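Local coordinates for aluminum resistance protein (Clostridium novyi, PDB 3I16) that binds pyridoxal 5'-phosphate and probably acts as a carbon-sulfur lyase of the methionine gamma-lyase family, with a presumed part in aluminum resistance, at residues A60-S65 and V286-Y291; D236-S241 and Y256-K261; K350-G355 and L419-R424. All blocks are in the same frame, centred on the assembly; numbering follows the deposited sequence.

Contact 1: residues A60-S65 and V286-Y291. With EDO (1,2-ethanediol), chain M.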
# COMPACT_ATOMS: atom_id res chain seq x y z
N ALA B 60 2.75 16.30 -5.32
CA ALA B 60 3.20 15.54 -6.50
C ALA B 60 4.39 14.62 -6.20
O ALA B 60 4.65 13.67 -6.96
CB ALA B 60 3.56 16.48 -7.63
N HIS B 61 5.13 14.90 -5.13
CA HIS B 61 6.26 14.07 -4.75
C HIS B 61 5.86 12.83 -3.97
O HIS B 61 6.71 12.00 -3.70
CB HIS B 61 7.28 14.86 -3.92
CG HIS B 61 7.97 15.91 -4.71
ND1 HIS B 61 7.53 17.22 -4.76
CD2 HIS B 61 9.05 15.85 -5.52
CE1 HIS B 61 8.32 17.92 -5.53
NE2 HIS B 61 9.25 17.12 -6.02
N PHE B 62 4.58 12.71 -3.61
CA PHE B 62 4.13 11.53 -2.88
C PHE B 62 3.71 10.51 -3.92
O PHE B 62 2.56 10.11 -4.05
CB PHE B 62 3.05 11.86 -1.84
CG PHE B 62 3.46 12.97 -0.90
CD1 PHE B 62 4.76 13.07 -0.43
CD2 PHE B 62 2.53 13.89 -0.44
CE1 PHE B 62 5.14 14.10 0.43
CE2 PHE B 62 2.90 14.92 0.45
CZ PHE B 62 4.20 15.01 0.87
N THR B 63 4.74 10.06 -4.63
CA THR B 63 4.64 9.16 -5.74
C THR B 63 4.32 7.74 -5.33
O THR B 63 4.57 7.29 -4.21
CB THR B 63 5.98 9.12 -6.49
OG1 THR B 63 7.03 8.87 -5.55
CG2 THR B 63 6.25 10.44 -7.21
N ASN B 64 3.75 7.03 -6.29
CA ASN B 64 3.41 5.65 -6.15
C ASN B 64 4.01 4.97 -7.39
O ASN B 64 3.31 4.53 -8.27
CB ASN B 64 1.88 5.54 -6.10
CG ASN B 64 1.40 4.14 -5.87
OD1 ASN B 64 1.94 3.42 -5.01
ND2 ASN B 64 0.35 3.73 -6.62
N SER B 65 5.34 4.96 -7.47
CA SER B 65 6.02 4.38 -8.61
C SER B 65 5.91 2.85 -8.61
O SER B 65 5.74 2.23 -7.57
CB SER B 65 7.50 4.80 -8.64
OG SER B 65 8.18 4.37 -7.48
N VAL B 286 5.73 3.93 -0.27
CA VAL B 286 6.09 4.34 1.09
C VAL B 286 6.89 5.65 1.18
O VAL B 286 7.31 6.05 2.27
CB VAL B 286 6.84 3.21 1.83
CG1 VAL B 286 5.94 1.96 1.91
CG2 VAL B 286 8.18 2.93 1.17
N VAL B 287 7.06 6.33 0.05
CA VAL B 287 7.86 7.55 0.02
C VAL B 287 7.25 8.64 0.89
O VAL B 287 7.98 9.36 1.61
CB VAL B 287 8.12 8.04 -1.42
CG1 VAL B 287 6.90 8.74 -1.98
CG2 VAL B 287 9.31 8.98 -1.43
N ARG B 288 5.93 8.77 0.91
CA ARG B 288 5.35 9.82 1.75
C ARG B 288 5.73 9.64 3.24
O ARG B 288 6.02 10.61 3.92
CB ARG B 288 3.84 9.93 1.62
CG ARG B 288 3.28 11.13 2.35
CD ARG B 288 1.77 11.26 2.24
NE ARG B 288 1.09 10.24 3.02
CZ ARG B 288 0.27 9.29 2.56
NH1 ARG B 288 -0.10 9.23 1.27
NH2 ARG B 288 -0.25 8.42 3.42
N SER B 289 5.73 8.41 3.72
CA SER B 289 6.07 8.15 5.12
C SER B 289 7.54 8.44 5.40
O SER B 289 7.92 8.74 6.56
CB SER B 289 5.71 6.70 5.51
OG SER B 289 6.58 5.79 4.84
N MSE B 290 8.38 8.33 4.37
CA MSE B 290 9.80 8.64 4.54
C MSE B 290 10.02 10.14 4.66
O MSE B 290 10.82 10.59 5.50
CB MSE B 290 10.65 8.06 3.44
CG MSE B 290 10.94 6.60 3.66
SE MSE B 290 12.00 5.92 2.24
CE MSE B 290 10.58 5.42 1.00
N TYR B 291 9.31 10.92 3.84
CA TYR B 291 9.36 12.38 3.94
C TYR B 291 8.80 12.82 5.30
O TYR B 291 9.43 13.61 6.06
CB TYR B 291 8.50 13.06 2.87
CG TYR B 291 9.09 13.20 1.46
CD1 TYR B 291 10.03 14.18 1.19
CD2 TYR B 291 8.64 12.41 0.40
CE1 TYR B 291 10.55 14.35 -0.08
CE2 TYR B 291 9.17 12.56 -0.88
CZ TYR B 291 10.13 13.54 -1.11
OH TYR B 291 10.66 13.75 -2.38
C1 EDO M . 1.38 8.35 7.25
O1 EDO M . 0.19 8.38 6.43
C2 EDO M . 2.65 8.58 6.43
O2 EDO M . 2.55 9.79 5.68
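The Phe62 ring carries the aliphatic chain of Arg288 on one face: CG of Arg288 stands 3.8 Å from the ring centroid and 14° off the normal, a CH-pi contact. At the edge, near the same plane, Phe62 CE1 meets CD2 of Tyr291 at 3.9 Å; in this offset edge-to-face pair the edge of Phe62 is turned to the face of Tyr291, planes 67° apart. The Arg288 guanidinium is roughly perpendicular to the Phe62 ring. The Arg288 chain bends at chi3 (72°), turning NE and NH2 to a 1,2-ethanediol, probably from the crystallisation liquor. O1 of the diol lies at the guanidinium edge, 3.0 Å from Arg288 NH2; O2 takes the NE proton. Ile358 and Phe383 of the third subunit pack on Phe62 and Arg288 respectively. Next to the rings, Val287 CG1 comes within 3.5 Å of Thr63 O, while Thr63 OG1 is bonded to Asp72. Phe62 centres an inverse gamma turn in the loop that lies against the first turn of helix 287-318. No hydrogen bond crosses, and the buried Thr63 O faces a methyl without any polar partner, so cohesion here rests on aromatic and aliphatic contacts.

Contact 2: residues D236-S241 and Y256-K261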
# COMPACT_ATOMS: atom_id res chain seq x y z
N ASP B 236 33.22 12.16 4.54
CA ASP B 236 32.96 12.02 3.11
C ASP B 236 31.68 11.25 2.87
O ASP B 236 31.05 11.37 1.81
CB ASP B 236 34.13 11.27 2.45
CG ASP B 236 35.45 12.02 2.56
OD1 ASP B 236 35.60 13.04 1.88
OD2 ASP B 236 36.33 11.60 3.32
N LEU B 237 31.30 10.42 3.83
CA LEU B 237 30.15 9.55 3.67
C LEU B 237 29.70 9.09 5.04
O LEU B 237 30.52 8.81 5.91
CB LEU B 237 30.53 8.33 2.82
CG LEU B 237 29.48 7.28 2.46
CD1 LEU B 237 28.40 7.84 1.54
CD2 LEU B 237 30.12 6.05 1.76
N ILE B 238 28.38 9.02 5.21
CA ILE B 238 27.77 8.53 6.43
C ILE B 238 26.67 7.61 6.01
O ILE B 238 26.19 7.71 4.89
CB ILE B 238 27.17 9.66 7.33
CG1 ILE B 238 26.04 10.44 6.63
CG2 ILE B 238 28.27 10.60 7.80
CD1 ILE B 238 25.36 11.45 7.55
N ALA B 239 26.26 6.73 6.91
CA ALA B 239 25.17 5.81 6.65
C ALA B 239 24.38 5.57 7.90
O ALA B 239 24.94 5.68 9.01
CB ALA B 239 25.71 4.46 6.12
N GLY B 240 23.11 5.22 7.71
CA GLY B 240 22.22 4.87 8.81
C GLY B 240 20.95 4.14 8.40
O GLY B 240 20.67 3.95 7.21
N SER B 241 20.18 3.75 9.41
CA SER B 241 18.90 3.02 9.26
C SER B 241 17.67 3.93 9.38
O SER B 241 17.59 4.76 10.29
CB SER B 241 18.81 1.92 10.32
OG SER B 241 17.50 1.36 10.38
N TYR B 256 19.79 5.08 4.64
CA TYR B 256 20.26 6.24 3.92
C TYR B 256 21.77 6.30 3.99
O TYR B 256 22.40 5.70 4.87
CB TYR B 256 19.70 7.54 4.50
CG TYR B 256 20.37 7.93 5.81
CD1 TYR B 256 19.95 7.37 7.02
CD2 TYR B 256 21.42 8.84 5.85
CE1 TYR B 256 20.55 7.71 8.22
CE2 TYR B 256 22.04 9.19 7.08
CZ TYR B 256 21.59 8.60 8.25
OH TYR B 256 22.19 8.92 9.47
N LEU B 257 22.33 7.01 3.02
CA LEU B 257 23.71 7.43 3.05
C LEU B 257 23.71 8.86 2.53
O LEU B 257 22.84 9.24 1.75
CB LEU B 257 24.65 6.58 2.22
CG LEU B 257 24.82 5.13 2.65
CD1 LEU B 257 23.83 4.28 1.86
CD2 LEU B 257 26.27 4.66 2.41
N ALA B 258 24.68 9.65 2.99
CA ALA B 258 24.80 11.02 2.54
C ALA B 258 26.29 11.28 2.41
O ALA B 258 27.09 10.78 3.24
CB ALA B 258 24.14 11.97 3.53
N GLY B 259 26.68 12.02 1.38
CA GLY B 259 28.09 12.28 1.20
C GLY B 259 28.46 12.78 -0.18
O GLY B 259 27.63 13.30 -0.89
N THR B 260 29.71 12.60 -0.55
CA THR B 260 30.17 13.03 -1.85
C THR B 260 29.48 12.24 -2.94
O THR B 260 29.09 11.08 -2.75
CB THR B 260 31.70 12.90 -2.02
OG1 THR B 260 32.10 11.53 -2.04
CG2 THR B 260 32.41 13.64 -0.90
N LYS B 261 29.29 12.89 -4.09
CA LYS B 261 28.64 12.25 -5.22
C LYS B 261 29.35 10.97 -5.62
O LYS B 261 28.70 9.95 -5.91
CB LYS B 261 28.55 13.22 -6.40
CG LYS B 261 27.74 12.70 -7.58
CD LYS B 261 27.47 13.83 -8.59
CE LYS B 261 26.75 13.35 -9.82
NZ LYS B 261 26.32 14.48 -10.71
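Tyr256 lies over Gly240 where strands 237-241 and 255-259 run antiparallel, at 165°, in the seven-stranded mixed sheet of a fold-type I pyridoxal-phosphate enzyme; 255-259 is the strand that runs against its neighbours, and 237-241 is the last of the parallel run. From CB, with chi1 at 75°, the Tyr256 side chain folds back across the neighbouring strand. CD1 then comes 3.5 Å from Gly240 O, and CE1 3.3 Å from Gly240 CA, close because no CB stands there. CZ lies above Gly240 N, which together with Ala239 C sits under one face of the ring, toward the rim. On the other edge of the ring, CE2 of Tyr256 meets Ile238 CD1 at 4.0 Å, the methyl coming in near the ring plane. The tip, OH, leaves the contact for Glu223 and Asn219, while the rings of Phe86 and Tyr82 pack nearby. On the face bearing Leu237, Ala239 and Leu257, Ala239 CB touches Leu257 CG at 3.6 Å, and helices 100-111 and 261-271 cover the group. Paired N-H...O bonds join Ile238 with Ala258 and Gly240 with Tyr256. Ser241, closing the first strand, has its side chain about 4 Å from the bound cofactor. At the other end Asp236 O accepts from Thr260 N (N...O 3.0 Å), nearly straight out from its carbonyl, and also receives a CA-H...O contact from Gly259 CA at 3.2 Å.

Contact 3: residues K350-G355 and L419-R424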
# COMPACT_ATOMS: atom_id res chain seq x y z
N LYS B 350 11.98 -7.62 30.17
CA LYS B 350 10.62 -8.13 30.11
C LYS B 350 9.65 -7.02 30.49
O LYS B 350 8.58 -6.90 29.89
CB LYS B 350 10.45 -9.37 31.00
CG LYS B 350 11.08 -10.66 30.38
CD LYS B 350 10.94 -11.87 31.32
CE LYS B 350 11.55 -13.15 30.72
NZ LYS B 350 11.07 -13.43 29.35
N GLY B 351 10.04 -6.22 31.48
CA GLY B 351 9.27 -5.06 31.89
C GLY B 351 9.05 -4.10 30.74
O GLY B 351 7.94 -3.64 30.53
N ILE B 352 10.11 -3.84 29.97
CA ILE B 352 10.02 -2.97 28.82
C ILE B 352 9.04 -3.52 27.78
O ILE B 352 8.26 -2.75 27.20
CB ILE B 352 11.41 -2.69 28.18
CG1 ILE B 352 12.28 -1.91 29.17
CG2 ILE B 352 11.28 -1.90 26.85
CD1 ILE B 352 11.67 -0.56 29.65
N GLN B 353 9.06 -4.82 27.53
CA GLN B 353 8.13 -5.42 26.54
C GLN B 353 6.68 -5.18 27.03
O GLN B 353 5.83 -4.73 26.27
CB GLN B 353 8.45 -6.92 26.32
CG GLN B 353 7.68 -7.66 25.20
CD GLN B 353 8.07 -7.24 23.80
OE1 GLN B 353 9.22 -6.89 23.53
NE2 GLN B 353 7.11 -7.29 22.89
N THR B 354 6.43 -5.42 28.33
CA THR B 354 5.10 -5.23 28.91
C THR B 354 4.65 -3.76 28.94
O THR B 354 3.46 -3.49 29.06
CB THR B 354 4.99 -5.79 30.33
OG1 THR B 354 5.83 -5.04 31.22
CG2 THR B 354 5.37 -7.32 30.34
N GLY B 355 5.60 -2.82 28.82
CA GLY B 355 5.29 -1.40 28.72
C GLY B 355 5.05 -0.91 27.29
O GLY B 355 4.86 0.30 27.05
N LEU B 419 9.10 3.06 34.21
CA LEU B 419 8.47 2.84 35.52
C LEU B 419 7.98 1.38 35.71
O LEU B 419 8.15 0.80 36.79
CB LEU B 419 7.32 3.83 35.74
CG LEU B 419 7.68 5.35 35.82
CD1 LEU B 419 6.45 6.17 36.21
CD2 LEU B 419 8.80 5.62 36.78
N ILE B 420 7.34 0.83 34.67
CA ILE B 420 6.86 -0.54 34.64
C ILE B 420 8.05 -1.48 34.86
O ILE B 420 8.02 -2.31 35.77
CB ILE B 420 6.11 -0.87 33.29
CG1 ILE B 420 4.79 -0.10 33.20
CG2 ILE B 420 5.83 -2.39 33.16
CD1 ILE B 420 4.13 -0.10 31.81
N ALA B 421 9.11 -1.29 34.07
CA ALA B 421 10.29 -2.14 34.13
C ALA B 421 11.00 -2.06 35.48
O ALA B 421 11.29 -3.08 36.11
CB ALA B 421 11.25 -1.79 32.97
N LEU B 422 11.25 -0.85 35.96
CA LEU B 422 11.91 -0.70 37.25
C LEU B 422 11.08 -1.29 38.37
O LEU B 422 11.65 -1.85 39.33
CB LEU B 422 12.25 0.77 37.54
CG LEU B 422 13.00 1.06 38.85
CD1 LEU B 422 14.33 0.34 38.90
CD2 LEU B 422 13.22 2.59 39.03
N SER B 423 9.76 -1.16 38.30
CA SER B 423 8.90 -1.70 39.36
C SER B 423 9.02 -3.23 39.48
O SER B 423 8.77 -3.78 40.56
CB SER B 423 7.44 -1.27 39.19
OG SER B 423 7.31 0.15 39.36
N ARG B 424 9.37 -3.91 38.40
CA ARG B 424 9.62 -5.36 38.49
C ARG B 424 10.85 -5.69 39.32
O ARG B 424 10.91 -6.76 39.90
CB ARG B 424 9.83 -6.01 37.13
CG ARG B 424 8.62 -6.10 36.28
CD ARG B 424 9.01 -6.59 34.89
NE ARG B 424 9.23 -8.03 34.72
CZ ARG B 424 8.38 -8.88 34.11
NH1 ARG B 424 7.20 -8.49 33.64
NH2 ARG B 424 8.72 -10.16 33.97
O HOH W 1 5.98 -6.06 33.78
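Lys350 brings the root of its side chain to Arg424: CB lies over one face of the guanidinium, offset toward the rim, and is 3.5 Å from Arg424 NH2. The rest of the lysine chain leads away, and NZ goes to Glu365, Ser363 and the Cys364 carbonyl, well separated from the arginine charge, which Glu347 pairs through NH2. Gly351 is where the backbones come closest, its CA 3.8 Å from Ala421 CA. Lacking a side chain, it also accepts Arg424 CD against its CA at 3.4 Å. The arginine bends at chi3 (80°), which lays its guanidinium over Gly351 N and Lys350 CB. Helices 342-354 and 411-425 pack in close contact at a glycine-alanine pair, in the part of the chain built on the antiparallel six-stranded sheet; the axes of their short segments are 7.5 Å apart, with 143° between their N-to-C directions. Ile352 starts away from the partner helix, but its CD1 swings back to Ala421 CB at 3.6 Å, while the same side chain also rests on Ala379 of strand 376-379. Thr354 is the polar bridge. Its OG1, set between backbone N and carbonyl carbon (chi1 67°), donates to Gly351 O at 2.6 Å and receives a proton from a water. That water in turn accepts from Arg424 NH1 at 2.7 Å, lying at the edge of the guanidinium, in its plane. The Thr354 hydroxyl also presses on the Ile420 CG2 methyl, which also lies beside the Gly351 carbonyl. At Gly355, just past the helix, Ile420 CD1 packs on the backbone CA at 3.5 Å, and Gly355 O accepts from His413.

Contact 2 is the core of the three: two sheet strands joined by backbone hydrogen bonds, close to the cofactor. Contacts 1 and 3, each centred about 23 Å from the centre of the chain, have no direct hydrogen bond between their segments; contact 3 is buried though peripheral, contact 1 partly buried. Contact 1 rests chiefly on side chains, while contact 3 also sets helix backbone against backbone. In both, an arginine chain lies on something flat or bare, its guanidinium turned to a diol in contact 1, and to a water and a glutamate in contact 3. Both reach the third subunit; contact 1 also meets the second. Contact 3 lies across the chain's centre from contact 2.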